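PDB 6E7E: inclusion membrane protein A from Chlamydia trachomatis, which probably promotes the homotypic fusion of chlamydial inclusions as a SNARE-like protein of the inclusion membrane, represented here by its helical soluble domain. Local coordinates for residues L25-F39 and I104-A118. The protein carries 2 engineered substitutions. Sequence-based numbering, arbitrary orientation.
Sequences LSVLQKEFLHLSKEF and IRFLTPLAEEVRRLA
Glu31 packs on Ala111 just past the interruption at Thr108-Pro109, and its carboxylate bridges that interruption through water. CB leaves CA toward the other segment; with CG opposite the backbone N (chi1 -169°) and the chain extended beyond it, the side chain runs straight across. CG lies 3.6 Å from Ala111 CB, CD presses closer on the same methyl, and OE2 also lies 3.4 Å from it. One water lies within hydrogen-bonding distance of OE1, Leu107 O and Ala111 N, another of OE2, Thr108 O and Glu112 N; a third donates to both OE1 and Thr108 O. The waters stand in for the i to i+4 bonds Leu107 O to Ala111 N and Thr108 O to Glu112 N, which are not made directly, and the carboxylate holds them in place. In this all-helical bundle, helix 4-38 packs against the successive helices 87-107 and 110-119; segment 110-118 runs nearly parallel to 25-38, at 24°. Next to Glu31 in sequence, Phe32 CZ touches Leu107 CD1 at 3.7 Å, and Leu131 of helix 125-165 touches both side chains. Further along, Arg115 grips Glu38 side-on. NE sends a nearly straight bond (174°) of 2.9 Å to the syn lone pair of OE1, while NH2 makes a more bent bond of 3.0 Å to OE2, which lies off the guanidinium plane. Leu35 CD1 lies over one face of that guanidinium. Beyond it, Phe39 takes Val114 CG1 over a face and meets Ala118 CB edge-on, 3.6 Å from CE2.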
loop_
_atom_site.group_PDB
_atom_site.type_symbol
_atom_site.label_atom_id
_atom_site.label_comp_id
_atom_site.label_asym_id
_atom_site.label_seq_id
_atom_site.Cartn_x
_atom_site.Cartn_y
_atom_site.Cartn_z
ATOM N N LEU A 25 7.009 -3.496 1.560
ATOM C CA LEU A 25 6.954 -2.342 2.460
ATOM C C LEU A 25 7.194 -2.769 3.911
ATOM O O LEU A 25 7.774 -1.962 4.656
ATOM C CB LEU A 25 5.629 -1.616 2.315
ATOM C CG LEU A 25 5.423 -0.907 0.986
ATOM C CD1 LEU A 25 4.034 -0.331 0.917
ATOM C CD2 LEU A 25 6.434 0.196 0.785
ATOM N N SER A 26 6.799 -3.963 4.322
ATOM C CA SER A 26 7.084 -4.416 5.699
ATOM C C SER A 26 8.596 -4.555 5.898
ATOM O O SER A 26 9.125 -4.221 6.967
ATOM C CB SER A 26 6.329 -5.690 6.038
ATOM O OG SER A 26 6.912 -6.892 5.540
ATOM N N VAL A 27 9.287 -5.027 4.883
ATOM C CA VAL A 27 10.760 -5.179 4.966
ATOM C C VAL A 27 11.367 -3.785 5.057
ATOM O O VAL A 27 12.265 -3.536 5.896
ATOM C CB VAL A 27 11.316 -5.953 3.764
ATOM C CG1 VAL A 27 12.842 -5.969 3.743
ATOM C CG2 VAL A 27 10.777 -7.365 3.729
ATOM N N LEU A 28 10.939 -2.879 4.202
ATOM C CA LEU A 28 11.494 -1.511 4.191
ATOM C C LEU A 28 11.161 -0.787 5.490
ATOM O O LEU A 28 12.002 -0.060 6.006
ATOM C CB LEU A 28 10.981 -0.755 2.970
ATOM C CG LEU A 28 11.536 -1.278 1.651
ATOM C CD1 LEU A 28 10.750 -0.734 0.482
ATOM C CD2 LEU A 28 12.988 -0.917 1.513
ATOM N N GLN A 29 9.968 -0.999 6.020
ATOM C CA GLN A 29 9.564 -0.396 7.303
ATOM C C GLN A 29 10.585 -0.785 8.372
ATOM O O GLN A 29 11.032 0.057 9.150
ATOM C CB GLN A 29 8.166 -0.901 7.637
ATOM C CG GLN A 29 7.635 -0.248 8.874
ATOM C CD GLN A 29 6.426 -0.933 9.425
ATOM O OE1 GLN A 29 6.215 -2.133 9.257
ATOM N NE2 GLN A 29 5.638 -0.155 10.126
ATOM N N LYS A 30 10.885 -2.069 8.463
ATOM C CA LYS A 30 11.824 -2.563 9.484
ATOM C C LYS A 30 13.226 -1.986 9.243
ATOM O O LYS A 30 13.923 -1.628 10.200
ATOM C CB LYS A 30 11.855 -4.090 9.466
ATOM C CG LYS A 30 12.643 -4.745 10.583
ATOM C CD LYS A 30 12.314 -6.202 10.739
ATOM C CE LYS A 30 12.992 -7.021 9.672
ATOM N NZ LYS A 30 12.940 -8.457 10.002
ATOM N N GLU A 31 13.619 -1.896 7.982
ATOM C CA GLU A 31 14.934 -1.328 7.641
ATOM C C GLU A 31 15.027 0.119 8.134
ATOM O O GLU A 31 16.063 0.521 8.676
ATOM C CB GLU A 31 15.146 -1.400 6.139
ATOM C CG GLU A 31 16.551 -1.100 5.709
ATOM C CD GLU A 31 16.830 -1.313 4.224
ATOM O OE1 GLU A 31 15.893 -1.132 3.408
ATOM O OE2 GLU A 31 17.991 -1.613 3.852
ATOM N N PHE A 32 13.971 0.905 7.953
ATOM C CA PHE A 32 13.994 2.320 8.393
ATOM C C PHE A 32 13.854 2.427 9.906
ATOM O O PHE A 32 14.419 3.374 10.451
ATOM C CB PHE A 32 12.980 3.157 7.609
ATOM C CG PHE A 32 13.534 3.482 6.244
ATOM C CD1 PHE A 32 14.514 4.452 6.113
ATOM C CD2 PHE A 32 13.174 2.768 5.120
ATOM C CE1 PHE A 32 15.122 4.698 4.896
ATOM C CE2 PHE A 32 13.789 3.007 3.908
ATOM C CZ PHE A 32 14.760 3.961 3.807
ATOM N N LEU A 33 13.222 1.480 10.579
ATOM C CA LEU A 33 13.263 1.473 12.054
ATOM C C LEU A 33 14.710 1.293 12.512
ATOM O O LEU A 33 15.201 2.025 13.365
ATOM C CB LEU A 33 12.395 0.353 12.608
ATOM C CG LEU A 33 12.389 0.253 14.126
ATOM C CD1 LEU A 33 11.851 1.528 14.756
ATOM C CD2 LEU A 33 11.527 -0.928 14.526
ATOM N N HIS A 34 15.397 0.312 11.951
ATOM C CA HIS A 34 16.832 0.120 12.254
ATOM C C HIS A 34 17.600 1.417 12.001
ATOM O O HIS A 34 18.355 1.854 12.853
ATOM C CB HIS A 34 17.412 -1.012 11.415
ATOM C CG HIS A 34 17.226 -2.382 11.970
ATOM N ND1 HIS A 34 16.160 -3.253 11.791
ATOM C CD2 HIS A 34 18.116 -3.056 12.723
ATOM C CE1 HIS A 34 16.460 -4.390 12.415
ATOM N NE2 HIS A 34 17.623 -4.272 13.004
ATOM N N LEU A 35 17.443 1.992 10.822
ATOM C CA LEU A 35 18.216 3.181 10.422
ATOM C C LEU A 35 17.933 4.322 11.396
ATOM O O LEU A 35 18.844 5.066 11.761
ATOM C CB LEU A 35 17.889 3.557 8.978
ATOM C CG LEU A 35 18.911 4.443 8.282
ATOM C CD1 LEU A 35 20.169 3.658 7.971
ATOM C CD2 LEU A 35 18.302 5.000 6.995
ATOM N N SER A 36 16.682 4.480 11.778
ATOM C CA SER A 36 16.274 5.554 12.686
ATOM C C SER A 36 17.060 5.454 14.000
ATOM O O SER A 36 17.543 6.462 14.504
ATOM C CB SER A 36 14.786 5.565 12.886
ATOM O OG SER A 36 14.443 6.608 13.737
ATOM N N LYS A 37 17.185 4.254 14.532
ATOM C CA LYS A 37 17.871 4.063 15.823
ATOM C C LYS A 37 19.378 4.166 15.635
ATOM O O LYS A 37 20.046 4.758 16.475
ATOM C CB LYS A 37 17.506 2.707 16.403
ATOM C CG LYS A 37 16.033 2.550 16.695
ATOM C CD LYS A 37 15.447 3.665 17.518
ATOM C CE LYS A 37 14.005 3.433 17.894
ATOM N NZ LYS A 37 13.352 4.670 18.358
ATOM N N GLU A 38 19.902 3.622 14.558
ATOM C CA GLU A 38 21.351 3.656 14.285
ATOM C C GLU A 38 21.839 5.103 14.223
ATOM O O GLU A 38 22.957 5.356 14.640
ATOM C CB GLU A 38 21.639 2.975 12.953
ATOM C CG GLU A 38 21.550 1.472 12.961
ATOM C CD GLU A 38 21.553 0.917 11.551
ATOM O OE1 GLU A 38 22.214 1.571 10.679
ATOM O OE2 GLU A 38 20.929 -0.162 11.332
ATOM N N PHE A 39 21.035 5.994 13.662
ATOM C CA PHE A 39 21.431 7.382 13.355
ATOM C C PHE A 39 20.866 8.398 14.337
ATOM O O PHE A 39 21.109 9.588 14.184
ATOM C CB PHE A 39 21.129 7.724 11.903
ATOM C CG PHE A 39 22.141 7.127 10.967
ATOM C CD1 PHE A 39 22.012 5.835 10.481
ATOM C CD2 PHE A 39 23.262 7.857 10.612
ATOM C CE1 PHE A 39 22.996 5.272 9.688
ATOM C CE2 PHE A 39 24.230 7.291 9.805
ATOM C CZ PHE A 39 24.100 6.004 9.348
ATOM N N ILE A 104 8.811 1.706 -4.330
ATOM C CA ILE A 104 9.660 0.644 -3.721
ATOM C C ILE A 104 10.971 0.552 -4.484
ATOM O O ILE A 104 12.024 0.437 -3.869
ATOM C CB ILE A 104 8.931 -0.712 -3.699
ATOM C CG1 ILE A 104 7.808 -0.679 -2.669
ATOM C CG2 ILE A 104 9.898 -1.865 -3.442
ATOM C CD1 ILE A 104 6.828 -1.818 -2.841
ATOM N N ARG A 105 10.909 0.563 -5.796
ATOM C CA ARG A 105 12.131 0.443 -6.601
ATOM C C ARG A 105 13.103 1.549 -6.196
ATOM O O ARG A 105 14.312 1.294 -6.045
ATOM C CB ARG A 105 11.789 0.473 -8.089
ATOM C CG ARG A 105 12.967 0.082 -8.958
ATOM C CD ARG A 105 12.610 -0.108 -10.410
ATOM N NE ARG A 105 12.159 1.131 -11.034
ATOM C CZ ARG A 105 12.947 2.056 -11.589
ATOM N NH1 ARG A 105 14.261 1.918 -11.589
ATOM N NH2 ARG A 105 12.407 3.129 -12.140
ATOM N N PHE A 106 12.650 2.780 -6.082
ATOM C CA PHE A 106 13.546 3.906 -5.734
ATOM C C PHE A 106 14.030 3.818 -4.298
ATOM O O PHE A 106 15.147 4.213 -3.970
ATOM C CB PHE A 106 12.831 5.256 -5.777
ATOM C CG PHE A 106 12.083 5.591 -7.043
ATOM C CD1 PHE A 106 12.595 5.217 -8.274
ATOM C CD2 PHE A 106 10.887 6.308 -7.011
ATOM C CE1 PHE A 106 11.930 5.538 -9.449
ATOM C CE2 PHE A 106 10.217 6.623 -8.185
ATOM C CZ PHE A 106 10.738 6.234 -9.404
ATOM N N LEU A 107 13.179 3.364 -3.397
ATOM C CA LEU A 107 13.514 3.371 -1.964
ATOM C C LEU A 107 14.469 2.230 -1.633
ATOM O O LEU A 107 15.223 2.371 -0.673
ATOM C CB LEU A 107 12.216 3.240 -1.180
ATOM C CG LEU A 107 12.320 3.408 0.328
ATOM C CD1 LEU A 107 12.923 4.754 0.717
ATOM C CD2 LEU A 107 10.938 3.273 0.938
ATOM N N THR A 108 14.391 1.122 -2.353
ATOM C CA THR A 108 15.079 -0.122 -1.935
ATOM C C THR A 108 16.553 0.080 -1.605
ATOM O O THR A 108 16.985 -0.416 -0.576
ATOM C CB THR A 108 14.862 -1.200 -2.987
ATOM O OG1 THR A 108 13.498 -1.617 -2.963
ATOM C CG2 THR A 108 15.680 -2.434 -2.718
ATOM N N PRO A 109 17.357 0.787 -2.418
ATOM C CA PRO A 109 18.780 0.867 -2.085
ATOM C C PRO A 109 19.136 1.929 -1.046
ATOM O O PRO A 109 20.304 2.016 -0.677
ATOM C CB PRO A 109 19.449 1.238 -3.406
ATOM C CG PRO A 109 18.385 1.656 -4.341
ATOM C CD PRO A 109 17.043 1.315 -3.745
ATOM N N LEU A 110 18.212 2.777 -0.652
ATOM C CA LEU A 110 18.644 4.021 0.020
ATOM C C LEU A 110 19.114 3.836 1.461
ATOM O O LEU A 110 20.058 4.525 1.841
ATOM C CB LEU A 110 17.513 5.039 -0.067
ATOM C CG LEU A 110 17.187 5.472 -1.502
ATOM C CD1 LEU A 110 16.122 6.549 -1.453
ATOM C CD2 LEU A 110 18.386 5.906 -2.337
ATOM N N ALA A 111 18.582 2.920 2.242
ATOM C CA ALA A 111 19.065 2.762 3.623
ATOM C C ALA A 111 20.527 2.300 3.592
ATOM O O ALA A 111 21.364 2.814 4.341
ATOM C CB ALA A 111 18.204 1.788 4.387
ATOM N N GLU A 112 20.835 1.239 2.879
ATOM C CA GLU A 112 22.249 0.789 2.805
ATOM C C GLU A 112 23.074 1.845 2.063
ATOM O O GLU A 112 24.251 2.010 2.407
ATOM C CB GLU A 112 22.357 -0.569 2.109
ATOM C CG GLU A 112 21.692 -1.710 2.863
ATOM C CD GLU A 112 22.446 -2.089 4.123
ATOM O OE1 GLU A 112 23.694 -2.108 4.089
ATOM O OE2 GLU A 112 21.790 -2.370 5.149
ATOM N N GLU A 113 22.639 2.658 1.180
ATOM C CA GLU A 113 23.453 3.742 0.612
ATOM C C GLU A 113 23.779 4.767 1.699
ATOM O O GLU A 113 24.920 5.229 1.768
ATOM C CB GLU A 113 22.813 4.358 -0.615
ATOM C CG GLU A 113 23.638 5.479 -1.217
ATOM C CD GLU A 113 25.023 5.146 -1.749
ATOM O OE1 GLU A 113 25.401 3.951 -1.772
ATOM O OE2 GLU A 113 25.715 6.091 -2.179
ATOM N N VAL A 114 22.833 5.136 2.548
ATOM C CA VAL A 114 23.113 6.049 3.672
ATOM C C VAL A 114 24.175 5.438 4.569
ATOM O O VAL A 114 25.096 6.146 4.989
ATOM C CB VAL A 114 21.831 6.306 4.464
ATOM C CG1 VAL A 114 22.109 6.840 5.846
ATOM C CG2 VAL A 114 20.912 7.226 3.696
ATOM N N ARG A 115 24.038 4.159 4.893
ATOM C CA ARG A 115 25.054 3.516 5.774
ATOM C C ARG A 115 26.443 3.565 5.115
ATOM O O ARG A 115 27.418 3.876 5.811
ATOM C CB ARG A 115 24.663 2.089 6.144
ATOM C CG ARG A 115 23.415 2.019 7.015
ATOM C CD ARG A 115 23.150 0.550 7.231
ATOM N NE ARG A 115 21.979 0.358 8.051
ATOM C CZ ARG A 115 20.898 -0.303 7.703
ATOM N NH1 ARG A 115 20.795 -0.861 6.509
ATOM N NH2 ARG A 115 19.875 -0.337 8.538
ATOM N N ARG A 116 26.496 3.333 3.825
ATOM C CA ARG A 116 27.753 3.339 3.053
ATOM C C ARG A 116 28.359 4.739 3.101
ATOM O O ARG A 116 29.563 4.872 3.384
ATOM C CB ARG A 116 27.511 2.889 1.609
ATOM C CG ARG A 116 28.778 2.640 0.802
ATOM C CD ARG A 116 28.550 2.442 -0.680
ATOM N NE ARG A 116 28.184 3.691 -1.299
ATOM C CZ ARG A 116 29.021 4.689 -1.549
ATOM N NH1 ARG A 116 30.324 4.546 -1.345
ATOM N NH2 ARG A 116 28.561 5.810 -2.073
ATOM N N LEU A 117 27.564 5.761 2.821
ATOM C CA LEU A 117 28.049 7.147 2.861
ATOM C C LEU A 117 28.564 7.497 4.261
ATOM O O LEU A 117 29.646 8.078 4.389
ATOM C CB LEU A 117 26.931 8.082 2.456
ATOM C CG LEU A 117 26.497 7.987 1.001
ATOM C CD1 LEU A 117 25.213 8.762 0.796
ATOM C CD2 LEU A 117 27.579 8.482 0.052
ATOM N N ALA A 118 27.804 7.176 5.295
ATOM C CA ALA A 118 28.180 7.537 6.673
ATOM C C ALA A 118 29.485 6.841 7.043
ATOM O O ALA A 118 30.371 7.469 7.657
ATOM C CB ALA A 118 27.087 7.164 7.630
HETATM O O HOH W 1 16.195 1.349 1.802
HETATM O O HOH W 2 18.970 -0.534 1.395
HETATM O O HOH W 3 15.858 -2.486 1.016
#